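Local coordinates for putative aldehyde dehydrogenase AldY (PDB 4DNG), which probably oxidises aldehydes to carboxylates with NAD+ and may help protect the cell against stress from ethanol and related compounds, at residues Gly13-Gly18 against Ile189-Phe194; Glu47-Ile52 against Ser173-Pro178; Glu305-Arg310 against Pro385-Ile390; Ala353-Arg358 against Thr364-Val369. One frame throughout, in Å; residues are numbered along the deposited sequence. Where two conformers were deposited one is given.

Interaction 1: Gly13-Gly18 against Ile189-Phe194; sequences GKWTGG and IIAKAF
NE1 of W15 is hydrogen-bonded to OE1 of E195 as the indole lies against helix 183-196 at A191 and K192. The tryptophan belongs to a small antiparallel hairpin, strands 9-11 and 14-16, resting on a helix that follows strand 173-177 in the α/β nucleotide-binding domain of the aldehyde dehydrogenase fold. Within the contact itself the work is done by the six-membered part of the indole. CH2 touches the A191 methyl, CB, at 4.0 Å, an oblique approach. The backbone N of K192 lies near the plane of the indole, at its edge, 4.1 Å from CH2. The aliphatic part of K192 adds the third touch, with CD 4.3 Å from CZ2 of W15. A chi1 of -60° sets CG of W15 anti to the carbonyl carbon and sends the ring out from the strand to the helix. K192 starts in an extended way and then bends at chi2 (88°); its polar end pairs with OH of Y78 on helix 65-81, so its charged group is engaged away from the indole while its methylenes lie beside it. F10, from the partner strand of the hairpin, stacks edge-to-face on W15, and the methyl of A191 also packs on V206 of strand 204-206. The hairpin is tied together by backbone bonds between T16 and S9. Strand 14-16 has a local bond as well: OG1 of T16 donates to the K14 carbonyl O at 3.2 Å, from 72° above the carbonyl plane.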
loop_
_atom_site.group_PDB
_atom_site.type_symbol
_atom_site.label_atom_id
_atom_site.label_comp_id
_atom_site.label_asym_id
_atom_site.label_seq_id
_atom_site.Cartn_x
_atom_site.Cartn_y
_atom_site.Cartn_z
ATOM N N GLY A 13 -3.366 30.109 1.978
ATOM C CA GLY A 13 -2.720 31.139 2.766
ATOM C C GLY A 13 -3.701 32.108 3.369
ATOM O O GLY A 13 -3.285 33.129 3.914
ATOM N N LYS A 14 -5.000 31.801 3.277
ATOM C CA LYS A 14 -6.045 32.707 3.794
ATOM C C LYS A 14 -7.079 32.036 4.681
ATOM O O LYS A 14 -7.490 30.887 4.443
ATOM C CB LYS A 14 -6.813 33.391 2.654
ATOM C CG LYS A 14 -5.990 33.977 1.518
ATOM C CD LYS A 14 -5.466 35.348 1.877
ATOM C CE LYS A 14 -5.241 36.162 0.610
ATOM N NZ LYS A 14 -5.042 37.597 0.934
ATOM N N TRP A 15 -7.539 32.788 5.673
ATOM C CA TRP A 15 -8.693 32.396 6.484
ATOM C C TRP A 15 -9.919 32.656 5.682
ATOM O O TRP A 15 -10.193 33.781 5.298
ATOM C CB TRP A 15 -8.696 33.124 7.835
ATOM C CG TRP A 15 -7.436 32.780 8.579
ATOM C CD1 TRP A 15 -6.238 33.500 8.619
ATOM C CD2 TRP A 15 -7.166 31.544 9.315
ATOM N NE1 TRP A 15 -5.280 32.816 9.337
ATOM C CE2 TRP A 15 -5.779 31.648 9.800
ATOM C CE3 TRP A 15 -7.925 30.425 9.660
ATOM C CZ2 TRP A 15 -5.200 30.659 10.577
ATOM C CZ3 TRP A 15 -7.325 29.424 10.436
ATOM C CH2 TRP A 15 -6.000 29.543 10.886
ATOM N N THR A 16 -10.644 31.581 5.411
ATOM C CA THR A 16 -11.682 31.535 4.406
ATOM C C THR A 16 -12.909 30.952 5.062
ATOM O O THR A 16 -12.894 29.774 5.487
ATOM C CB THR A 16 -11.247 30.564 3.303
ATOM O OG1 THR A 16 -10.130 31.120 2.616
ATOM C CG2 THR A 16 -12.370 30.266 2.320
ATOM N N GLY A 17 -13.965 31.762 5.139
ATOM C CA GLY A 17 -15.282 31.293 5.590
ATOM C C GLY A 17 -15.855 30.174 4.721
ATOM O O GLY A 17 -15.433 29.968 3.581
ATOM N N GLY A 18 -16.821 29.446 5.271
ATOM C CA GLY A 18 -17.543 28.422 4.534
ATOM C C GLY A 18 -18.643 29.012 3.675
ATOM O O GLY A 18 -19.357 29.912 4.099
ATOM N N ILE A 189 -5.250 25.618 14.788
ATOM C CA ILE A 189 -4.050 25.946 15.549
ATOM C C ILE A 189 -2.814 25.532 14.749
ATOM O O ILE A 189 -1.830 26.291 14.662
ATOM C CB ILE A 189 -4.052 25.288 16.945
ATOM C CG1 ILE A 189 -5.065 25.969 17.845
ATOM C CG2 ILE A 189 -2.681 25.374 17.602
ATOM C CD1 ILE A 189 -5.351 25.173 19.102
ATOM N N ILE A 190 -2.889 24.349 14.141
ATOM C CA ILE A 190 -1.810 23.824 13.320
ATOM C C ILE A 190 -1.596 24.754 12.122
ATOM O O ILE A 190 -0.459 25.153 11.841
ATOM C CB ILE A 190 -2.087 22.378 12.872
ATOM C CG1 ILE A 190 -1.732 21.424 13.996
ATOM C CG2 ILE A 190 -1.250 22.022 11.651
ATOM C CD1 ILE A 190 -2.388 20.063 13.886
ATOM N N ALA A 191 -2.683 25.117 11.442
ATOM C CA ALA A 191 -2.595 26.110 10.349
ATOM C C ALA A 191 -1.970 27.423 10.819
ATOM O O ALA A 191 -1.090 27.986 10.151
ATOM C CB ALA A 191 -3.951 26.359 9.720
ATOM N N LYS A 192 -2.384 27.898 11.983
ATOM C CA LYS A 192 -1.791 29.131 12.511
ATOM C C LYS A 192 -0.265 28.997 12.713
ATOM O O LYS A 192 0.505 29.915 12.430
ATOM C CB LYS A 192 -2.495 29.557 13.805
ATOM C CG LYS A 192 -2.018 30.885 14.366
ATOM C CD LYS A 192 -2.753 32.096 13.812
ATOM C CE LYS A 192 -2.022 33.397 14.175
ATOM N NZ LYS A 192 -1.734 33.617 15.630
ATOM N N ALA A 193 0.155 27.833 13.199
ATOM C CA ALA A 193 1.561 27.561 13.443
ATOM C C ALA A 193 2.378 27.614 12.164
ATOM O O ALA A 193 3.468 28.184 12.152
ATOM C CB ALA A 193 1.711 26.203 14.108
ATOM N N PHE A 194 1.858 27.025 11.084
ATOM C CA PHE A 194 2.621 26.955 9.859
ATOM C C PHE A 194 2.607 28.281 9.128
ATOM O O PHE A 194 3.586 28.647 8.446
ATOM C CB PHE A 194 2.147 25.794 8.982
ATOM C CG PHE A 194 2.739 24.475 9.383
ATOM C CD1 PHE A 194 4.045 24.146 9.022
ATOM C CD2 PHE A 194 2.015 23.583 10.171
ATOM C CE1 PHE A 194 4.603 22.933 9.409
ATOM C CE2 PHE A 194 2.561 22.369 10.551
ATOM C CZ PHE A 194 3.852 22.044 10.177
#

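Interaction 2: Glu47-Ile52 against Ser173-Pro178; sequences EDAFDI and SVVHKP
With chi1 at 173°, V175 puts CG1 anti to its backbone N and CG2 anti to its carbonyl carbon, and F50, with chi1 at -83°, swings its ring across to meet this branched end. It is a helix-on-sheet contact: helix 43-60 packs on strand 173-177, a strand of the mixed sheet that forms the core of the Rossmann-like NAD domain. The two side chains cross at about a right angle, and V175 lies over one face of the phenyl ring. CG2 touches CD1 of F50 at 3.6 Å, while CG1 stands 4.0 Å above the ring plane, displaced toward its rim. CB of V175 makes an off-centre CH-pi contact, 4.0 Å from the ring centroid. A49, one residue earlier on the helix, joins in with its carbonyl O, 3.8 Å from V175 CG2, and more distantly with its methyl. L46 and A53 of the same helix also touch V175, so the valine sits among four helix residues. H176, pointing away from this helix, is held on the other face of the strand, where its NE2 is hydrogen-bonded to S160 OG and G186 O, and its ND1 to S149 OG.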
loop_
_atom_site.group_PDB
_atom_site.type_symbol
_atom_site.label_atom_id
_atom_site.label_comp_id
_atom_site.label_asym_id
_atom_site.label_seq_id
_atom_site.Cartn_x
_atom_site.Cartn_y
_atom_site.Cartn_z
ATOM N N GLU A 47 -12.670 21.075 -3.711
ATOM C CA GLU A 47 -12.050 20.929 -5.033
ATOM C C GLU A 47 -11.098 22.085 -5.364
ATOM O O GLU A 47 -10.006 21.829 -5.849
ATOM C CB GLU A 47 -13.082 20.720 -6.132
ATOM C CG GLU A 47 -13.884 19.438 -5.987
ATOM C CD GLU A 47 -15.316 19.573 -6.493
ATOM O OE1 GLU A 47 -15.787 20.716 -6.664
ATOM O OE2 GLU A 47 -15.988 18.547 -6.710
ATOM N N ASP A 48 -11.476 23.338 -5.093
ATOM C CA ASP A 48 -10.500 24.436 -5.226
ATOM C C ASP A 48 -9.214 24.118 -4.438
ATOM O O ASP A 48 -8.101 24.222 -4.967
ATOM C CB ASP A 48 -11.063 25.772 -4.744
ATOM C CG ASP A 48 -12.192 26.299 -5.613
ATOM O OD1 ASP A 48 -12.429 25.767 -6.722
ATOM O OD2 ASP A 48 -12.847 27.264 -5.165
ATOM N N ALA A 49 -9.390 23.702 -3.183
ATOM C CA ALA A 49 -8.290 23.433 -2.266
ATOM C C ALA A 49 -7.344 22.349 -2.772
ATOM O O ALA A 49 -6.125 22.524 -2.742
ATOM C CB ALA A 49 -8.836 23.080 -0.896
ATOM N N PHE A 50 -7.896 21.232 -3.239
ATOM C CA PHE A 50 -7.078 20.236 -3.925
ATOM C C PHE A 50 -6.335 20.817 -5.152
ATOM O O PHE A 50 -5.138 20.583 -5.310
ATOM C CB PHE A 50 -7.912 19.004 -4.292
ATOM C CG PHE A 50 -8.052 18.013 -3.157
ATOM C CD1 PHE A 50 -6.923 17.455 -2.562
ATOM C CD2 PHE A 50 -9.313 17.641 -2.680
ATOM C CE1 PHE A 50 -7.031 16.538 -1.523
ATOM C CE2 PHE A 50 -9.424 16.737 -1.629
ATOM C CZ PHE A 50 -8.278 16.174 -1.050
ATOM N N ASP A 51 -7.056 21.572 -5.990
ATOM C CA ASP A 51 -6.497 22.251 -7.163
ATOM C C ASP A 51 -5.334 23.171 -6.725
ATOM O O ASP A 51 -4.221 23.104 -7.281
ATOM C CB ASP A 51 -7.648 22.990 -7.881
ATOM C CG ASP A 51 -7.185 23.997 -8.929
ATOM O OD1 ASP A 51 -6.056 23.881 -9.457
ATOM O OD2 ASP A 51 -7.990 24.909 -9.236
ATOM N N ILE A 52 -5.591 24.001 -5.708
ATOM C CA ILE A 52 -4.589 24.884 -5.136
ATOM C C ILE A 52 -3.387 24.147 -4.517
ATOM O O ILE A 52 -2.239 24.592 -4.647
ATOM C CB ILE A 52 -5.230 25.800 -4.085
ATOM C CG1 ILE A 52 -6.035 26.907 -4.767
ATOM C CG2 ILE A 52 -4.166 26.404 -3.187
ATOM C CD1 ILE A 52 -7.036 27.586 -3.848
ATOM N N SER A 173 2.256 18.729 -0.454
ATOM C CA SER A 173 1.248 19.653 0.028
ATOM C C SER A 173 0.140 18.814 0.643
ATOM O O SER A 173 0.163 17.581 0.542
ATOM C CB SER A 173 0.690 20.469 -1.120
ATOM O OG SER A 173 -0.137 19.642 -1.931
ATOM N N VAL A 174 -0.845 19.466 1.256
ATOM C CA VAL A 174 -1.768 18.761 2.153
ATOM C C VAL A 174 -3.112 19.458 2.152
ATOM O O VAL A 174 -3.203 20.679 2.351
ATOM C CB VAL A 174 -1.227 18.732 3.614
ATOM C CG1 VAL A 174 -2.140 17.947 4.573
ATOM C CG2 VAL A 174 0.181 18.159 3.647
ATOM N N VAL A 175 -4.157 18.676 1.928
ATOM C CA VAL A 175 -5.490 19.117 2.240
ATOM C C VAL A 175 -5.981 18.308 3.425
ATOM O O VAL A 175 -6.057 17.063 3.365
ATOM C CB VAL A 175 -6.403 18.938 1.047
ATOM C CG1 VAL A 175 -7.859 19.240 1.432
ATOM C CG2 VAL A 175 -5.902 19.812 -0.086
ATOM N N HIS A 176 -6.307 19.026 4.500
ATOM C CA HIS A 176 -6.549 18.410 5.806
ATOM C C HIS A 176 -7.920 18.719 6.345
ATOM O O HIS A 176 -8.346 19.892 6.333
ATOM C CB HIS A 176 -5.510 18.904 6.787
ATOM C CG HIS A 176 -5.627 18.276 8.142
ATOM N ND1 HIS A 176 -5.562 16.944 8.326
ATOM C CD2 HIS A 176 -5.818 18.838 9.400
ATOM C CE1 HIS A 176 -5.727 16.665 9.621
ATOM N NE2 HIS A 176 -5.873 17.828 10.278
ATOM N N LYS A 177 -8.614 17.676 6.818
ATOM C CA LYS A 177 -9.960 17.803 7.371
ATOM C C LYS A 177 -10.121 17.184 8.762
ATOM O O LYS A 177 -10.189 15.956 8.885
ATOM C CB LYS A 177 -11.013 17.195 6.443
ATOM C CG LYS A 177 -12.433 17.448 6.953
ATOM C CD LYS A 177 -13.415 16.422 6.417
ATOM C CE LYS A 177 -14.735 16.501 7.169
ATOM N NZ LYS A 177 -14.579 16.021 8.574
ATOM N N PRO A 178 -10.188 18.029 9.814
ATOM C CA PRO A 178 -10.401 17.509 11.159
ATOM C C PRO A 178 -11.859 17.258 11.355
ATOM O O PRO A 178 -12.663 17.667 10.550
ATOM C CB PRO A 178 -9.978 18.683 12.069
ATOM C CG PRO A 178 -10.171 19.912 11.237
ATOM C CD PRO A 178 -9.847 19.473 9.825
#

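Interaction 3: Glu305-Arg310 against Pro385-Ile390; sequences EKFTAR and PIATII
Helix 297-313 lies against the mixed sheet of what is, in the aldehyde dehydrogenase fold, the catalytic domain, and here one of its phenylalanines, F307, reaches strand 386-392. The helix comes directly after strand 290-296, the parallel neighbour of strand 386-392, and F307 faces the side of the sheet that carries A387 and I389. F307 points its side chain at the strand: CG is anti to the backbone N (chi1 -176°), which carries the ring straight out from the helix. The reach is long, for the CA atoms of F307 and I389 are 9.9 Å apart, and the phenylalanine and isoleucine side chains together bridge the gap. At the far end of the ring CE2 meets CB of A387 at 4.0 Å, with CZ of the same ring at 4.1 Å from that methyl. Along its side CD2 meets CD1 of I389 at 4.2 Å; the bend of the isoleucine at chi2 (-89°) folds that methyl round to the ring. Both approaches are oblique. A387 and I389 are two apart in the strand and share a face, whereas T388 between them points away. The ring is further surrounded by A275 and I276 of helix 268-281, I293 of strand 290-296 and V367 of strand 362-369, while backbone bonds fix the strand itself, A387 to Y366 and F368, and T388 to I293. What joins helix and strand here is therefore entirely apolar: methyls against an aromatic ring, buried and non-directional, consistent with a hydrophobic core that depends on fit and exclusion of water.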
loop_
_atom_site.group_PDB
_atom_site.type_symbol
_atom_site.label_atom_id
_atom_site.label_comp_id
_atom_site.label_asym_id
_atom_site.label_seq_id
_atom_site.Cartn_x
_atom_site.Cartn_y
_atom_site.Cartn_z
ATOM N N GLU A 305 -8.083 -6.563 42.639
ATOM C CA GLU A 305 -8.182 -5.769 43.865
ATOM C C GLU A 305 -7.448 -4.436 43.745
ATOM O O GLU A 305 -8.029 -3.377 43.996
ATOM C CB GLU A 305 -7.656 -6.556 45.066
ATOM C CG GLU A 305 -8.667 -7.524 45.666
ATOM C CD GLU A 305 -9.602 -6.882 46.688
ATOM O OE1 GLU A 305 -10.035 -5.724 46.487
ATOM O OE2 GLU A 305 -9.920 -7.549 47.698
ATOM N N LYS A 306 -6.181 -4.502 43.340
ATOM C CA LYS A 306 -5.345 -3.314 43.179
ATOM C C LYS A 306 -5.854 -2.365 42.097
ATOM O O LYS A 306 -5.916 -1.150 42.318
ATOM C CB LYS A 306 -3.892 -3.710 42.903
ATOM C CG LYS A 306 -3.060 -3.826 44.163
ATOM C CD LYS A 306 -1.881 -4.760 43.985
ATOM C CE LYS A 306 -1.642 -5.511 45.283
ATOM N NZ LYS A 306 -0.489 -6.435 45.160
ATOM N N PHE A 307 -6.211 -2.926 40.939
ATOM C CA PHE A 307 -6.707 -2.140 39.804
ATOM C C PHE A 307 -8.048 -1.509 40.135
ATOM O O PHE A 307 -8.258 -0.356 39.806
ATOM C CB PHE A 307 -6.799 -2.985 38.517
ATOM C CG PHE A 307 -7.223 -2.197 37.304
ATOM C CD1 PHE A 307 -6.279 -1.538 36.516
ATOM C CD2 PHE A 307 -8.577 -2.097 36.957
ATOM C CE1 PHE A 307 -6.674 -0.796 35.398
ATOM C CE2 PHE A 307 -8.977 -1.356 35.857
ATOM C CZ PHE A 307 -8.023 -0.706 35.076
ATOM N N THR A 308 -8.937 -2.266 40.789
ATOM C CA THR A 308 -10.247 -1.754 41.220
ATOM C C THR A 308 -10.124 -0.642 42.257
ATOM O O THR A 308 -10.702 0.439 42.086
ATOM C CB THR A 308 -11.167 -2.853 41.804
ATOM O OG1 THR A 308 -10.462 -3.592 42.809
ATOM C CG2 THR A 308 -11.648 -3.797 40.722
ATOM N N ALA A 309 -9.374 -0.901 43.327
ATOM C CA ALA A 309 -9.197 0.109 44.366
ATOM C C ALA A 309 -8.678 1.415 43.756
ATOM O O ALA A 309 -9.197 2.492 44.065
ATOM C CB ALA A 309 -8.260 -0.380 45.457
ATOM N N ARG A 310 -7.683 1.307 42.872
ATOM C CA ARG A 310 -6.986 2.475 42.327
ATOM C C ARG A 310 -7.891 3.301 41.402
ATOM O O ARG A 310 -7.876 4.536 41.442
ATOM C CB ARG A 310 -5.677 2.040 41.642
ATOM C CG ARG A 310 -4.795 3.155 41.087
ATOM C CD ARG A 310 -4.133 4.010 42.160
ATOM N NE ARG A 310 -3.323 5.083 41.575
ATOM C CZ ARG A 310 -3.782 6.282 41.210
ATOM N NH1 ARG A 310 -5.065 6.595 41.365
ATOM N NH2 ARG A 310 -2.951 7.176 40.690
ATOM N N PRO A 385 -14.434 5.210 29.442
ATOM C CA PRO A 385 -13.687 4.658 30.581
ATOM C C PRO A 385 -14.282 3.340 31.086
ATOM O O PRO A 385 -14.762 3.249 32.214
ATOM C CB PRO A 385 -13.735 5.777 31.628
ATOM C CG PRO A 385 -14.867 6.673 31.225
ATOM C CD PRO A 385 -15.284 6.359 29.815
ATOM N N ILE A 386 -14.240 2.329 30.224
ATOM C CA ILE A 386 -14.685 0.986 30.551
ATOM C C ILE A 386 -13.514 0.033 30.376
ATOM O O ILE A 386 -12.871 0.002 29.325
ATOM C CB ILE A 386 -15.886 0.545 29.679
ATOM C CG1 ILE A 386 -17.111 1.412 29.984
ATOM C CG2 ILE A 386 -16.260 -0.917 29.938
ATOM C CD1 ILE A 386 -18.038 1.563 28.791
ATOM N N ALA A 387 -13.229 -0.722 31.429
ATOM C CA ALA A 387 -12.171 -1.731 31.406
ATOM C C ALA A 387 -12.792 -3.114 31.519
ATOM O O ALA A 387 -13.834 -3.281 32.156
ATOM C CB ALA A 387 -11.167 -1.503 32.534
ATOM N N THR A 388 -12.151 -4.088 30.879
ATOM C CA THR A 388 -12.606 -5.472 30.898
ATOM C C THR A 388 -11.413 -6.393 31.218
ATOM O O THR A 388 -10.386 -6.372 30.528
ATOM C CB THR A 388 -13.280 -5.867 29.561
ATOM O OG1 THR A 388 -14.296 -4.912 29.225
ATOM C CG2 THR A 388 -13.908 -7.244 29.652
ATOM N N ILE A 389 -11.552 -7.179 32.279
ATOM C CA ILE A 389 -10.469 -8.039 32.732
ATOM C C ILE A 389 -10.838 -9.474 32.420
ATOM O O ILE A 389 -11.945 -9.935 32.742
ATOM C CB ILE A 389 -10.195 -7.909 34.242
ATOM C CG1 ILE A 389 -10.400 -6.455 34.744
ATOM C CG2 ILE A 389 -8.832 -8.501 34.587
ATOM C CD1 ILE A 389 -9.194 -5.534 34.688
ATOM N N ILE A 390 -9.895 -10.162 31.785
ATOM C CA ILE A 390 -10.081 -11.523 31.329
ATOM C C ILE A 390 -9.070 -12.467 31.986
ATOM O O ILE A 390 -7.877 -12.175 32.051
ATOM C CB ILE A 390 -9.963 -11.602 29.791
ATOM C CG1 ILE A 390 -11.092 -10.787 29.156
ATOM C CG2 ILE A 390 -9.957 -13.063 29.300
ATOM C CD1 ILE A 390 -10.752 -10.231 27.793
#

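Interaction 4: Ala353-Arg358 against Thr364-Val369; sequences AVEGKR and TPYVFV
Between V354 and V367 the backbones form an antiparallel hydrogen-bonded pair at the edge of the sheet, with a classic beta bulge where A353 and V354 both face V367. V354 N donates to V367 O at 3.3 Å, and V367 N to V354 O at 2.9 Å. Further along, two more hydrogen bonds join K357 and T364, one of them to the threonine side chain: T364 N gives a nearly straight bond to K357 O at 3.0 Å, and K357 N reaches OG1 of T364 at 2.6 Å, but more bent (140°). The threonine hydroxyl can receive it because a chi1 of 54° sets OG1 between its own N and carbonyl carbon. A CH-pi contact adds to this: G356 passes over one face of the Y366 ring, its N above the ring centre and its CA 3.5 Å from the centroid, 15° off the ring normal, an approach that a residue without a side chain allows. V354 O is also 3.4 Å from CA of Y366, a CA-H...O contact. Among the apolar touches, CB of V354 and CB of V367 meet at 4.0 Å, and CB of A353 is 3.8 Å from CG1 of V369. Helix 297-313 lies on the V354 and V367 side, with T308 touching V354 and V311 touching P365. Helix 332-347 meets the side with Y366 and F368 through I342, while strand 386-392 bonds to the other edge of strand 362-369.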
loop_
_atom_site.group_PDB
_atom_site.type_symbol
_atom_site.label_atom_id
_atom_site.label_comp_id
_atom_site.label_asym_id
_atom_site.label_seq_id
_atom_site.Cartn_x
_atom_site.Cartn_y
_atom_site.Cartn_z
ATOM N N ALA A 353 -17.154 -5.332 38.906
ATOM C CA ALA A 353 -16.426 -5.068 40.145
ATOM C C ALA A 353 -16.567 -3.607 40.559
ATOM O O ALA A 353 -16.844 -3.313 41.725
ATOM C CB ALA A 353 -14.964 -5.454 40.009
ATOM N N VAL A 354 -16.393 -2.704 39.595
ATOM C CA VAL A 354 -16.546 -1.272 39.841
ATOM C C VAL A 354 -17.660 -0.695 38.964
ATOM O O VAL A 354 -17.585 -0.736 37.736
ATOM C CB VAL A 354 -15.215 -0.517 39.616
ATOM C CG1 VAL A 354 -15.410 0.986 39.730
ATOM C CG2 VAL A 354 -14.160 -0.993 40.600
ATOM N N GLU A 355 -18.695 -0.162 39.601
ATOM C CA GLU A 355 -19.817 0.422 38.873
ATOM C C GLU A 355 -19.719 1.938 38.796
ATOM O O GLU A 355 -19.760 2.620 39.814
ATOM C CB GLU A 355 -21.140 0.012 39.512
ATOM C CG GLU A 355 -22.365 0.461 38.731
ATOM C CD GLU A 355 -23.585 -0.412 38.981
ATOM O OE1 GLU A 355 -23.578 -1.232 39.934
ATOM O OE2 GLU A 355 -24.560 -0.274 38.213
ATOM N N GLY A 356 -19.581 2.457 37.581
ATOM C CA GLY A 356 -19.578 3.901 37.367
ATOM C C GLY A 356 -20.991 4.455 37.273
ATOM O O GLY A 356 -21.966 3.748 37.564
ATOM N N LYS A 357 -21.102 5.715 36.854
ATOM C CA LYS A 357 -22.397 6.411 36.752
ATOM C C LYS A 357 -22.251 7.607 35.819
ATOM O O LYS A 357 -21.134 7.917 35.403
ATOM C CB LYS A 357 -22.916 6.854 38.135
ATOM C CG LYS A 357 -22.241 8.091 38.717
ATOM C CD LYS A 357 -22.474 8.175 40.218
ATOM C CE LYS A 357 -21.957 9.480 40.804
ATOM N NZ LYS A 357 -22.983 10.556 40.732
ATOM N N ARG A 358 -23.373 8.264 35.503
ATOM C CA ARG A 358 -23.380 9.405 34.595
ATOM C C ARG A 358 -23.612 10.700 35.354
ATOM O O ARG A 358 -24.697 10.916 35.890
ATOM C CB ARG A 358 -24.451 9.253 33.505
ATOM C CG ARG A 358 -24.726 10.562 32.774
ATOM C CD ARG A 358 -25.539 10.427 31.496
ATOM N NE ARG A 358 -25.428 11.656 30.713
ATOM C CZ ARG A 358 -25.983 11.869 29.521
ATOM N NH1 ARG A 358 -25.794 13.039 28.911
ATOM N NH2 ARG A 358 -26.712 10.923 28.928
ATOM N N THR A 364 -18.140 7.929 34.855
ATOM C CA THR A 364 -17.109 7.525 35.785
ATOM C C THR A 364 -16.775 6.099 35.448
ATOM O O THR A 364 -17.642 5.381 34.947
ATOM C CB THR A 364 -17.622 7.567 37.222
ATOM O OG1 THR A 364 -18.814 6.783 37.295
ATOM C CG2 THR A 364 -17.924 9.016 37.656
ATOM N N PRO A 365 -15.525 5.685 35.730
ATOM C CA PRO A 365 -15.008 4.402 35.257
ATOM C C PRO A 365 -15.911 3.207 35.608
ATOM O O PRO A 365 -16.493 3.171 36.702
ATOM C CB PRO A 365 -13.654 4.273 35.971
ATOM C CG PRO A 365 -13.276 5.656 36.361
ATOM C CD PRO A 365 -14.549 6.413 36.566
ATOM N N TYR A 366 -16.028 2.262 34.670
ATOM C CA TYR A 366 -16.638 0.952 34.931
ATOM C C TYR A 366 -15.592 -0.129 34.731
ATOM O O TYR A 366 -14.845 -0.100 33.751
ATOM C CB TYR A 366 -17.806 0.661 33.983
ATOM C CG TYR A 366 -19.050 1.510 34.175
ATOM C CD1 TYR A 366 -19.059 2.874 33.836
ATOM C CD2 TYR A 366 -20.236 0.941 34.651
ATOM C CE1 TYR A 366 -20.204 3.647 33.994
ATOM C CE2 TYR A 366 -21.383 1.702 34.812
ATOM C CZ TYR A 366 -21.366 3.052 34.480
ATOM O OH TYR A 366 -22.508 3.805 34.649
ATOM N N VAL A 367 -15.542 -1.090 35.647
ATOM C CA VAL A 367 -14.651 -2.227 35.478
ATOM C C VAL A 367 -15.453 -3.524 35.533
ATOM O O VAL A 367 -16.064 -3.858 36.558
ATOM C CB VAL A 367 -13.471 -2.235 36.491
ATOM C CG1 VAL A 367 -12.566 -3.445 36.244
ATOM C CG2 VAL A 367 -12.652 -0.935 36.405
ATOM N N PHE A 368 -15.469 -4.223 34.402
ATOM C CA PHE A 368 -16.034 -5.561 34.301
ATOM C C PHE A 368 -14.922 -6.590 34.509
ATOM O O PHE A 368 -13.799 -6.411 34.026
ATOM C CB PHE A 368 -16.687 -5.759 32.935
ATOM C CG PHE A 368 -17.963 -4.994 32.760
ATOM C CD1 PHE A 368 -19.158 -5.483 33.279
ATOM C CD2 PHE A 368 -17.980 -3.781 32.064
ATOM C CE1 PHE A 368 -20.347 -4.778 33.114
ATOM C CE2 PHE A 368 -19.160 -3.074 31.901
ATOM C CZ PHE A 368 -20.346 -3.574 32.428
ATOM N N VAL A 369 -15.224 -7.654 35.245
ATOM C CA VAL A 369 -14.216 -8.662 35.552
ATOM C C VAL A 369 -14.700 -10.047 35.170
ATOM O O VAL A 369 -15.907 -10.280 35.053
ATOM C CB VAL A 369 -13.788 -8.643 37.042
ATOM C CG1 VAL A 369 -13.008 -7.376 37.361
ATOM C CG2 VAL A 369 -14.989 -8.790 37.970
#

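The contacts form two groups on different sides of the molecule. Interactions 1 and 2 have centres 12 Å apart and do not touch; strand 173-177 and helix 183-196 are consecutive in the chain, and interaction 2 is nested inside the loop closed by interaction 1. Interactions 3 and 4, with centres 8 Å apart, share a sheet in which strands 362-369 and 386-392 are neighbours, and interaction 4 is nested inside interaction 3. Centres of the two groups are 41 to 44 Å apart. As in other aldehyde dehydrogenases, the first pair probably belongs to the NAD-binding domain and the second to the catalytic domain, each with its own sheet and covering helices.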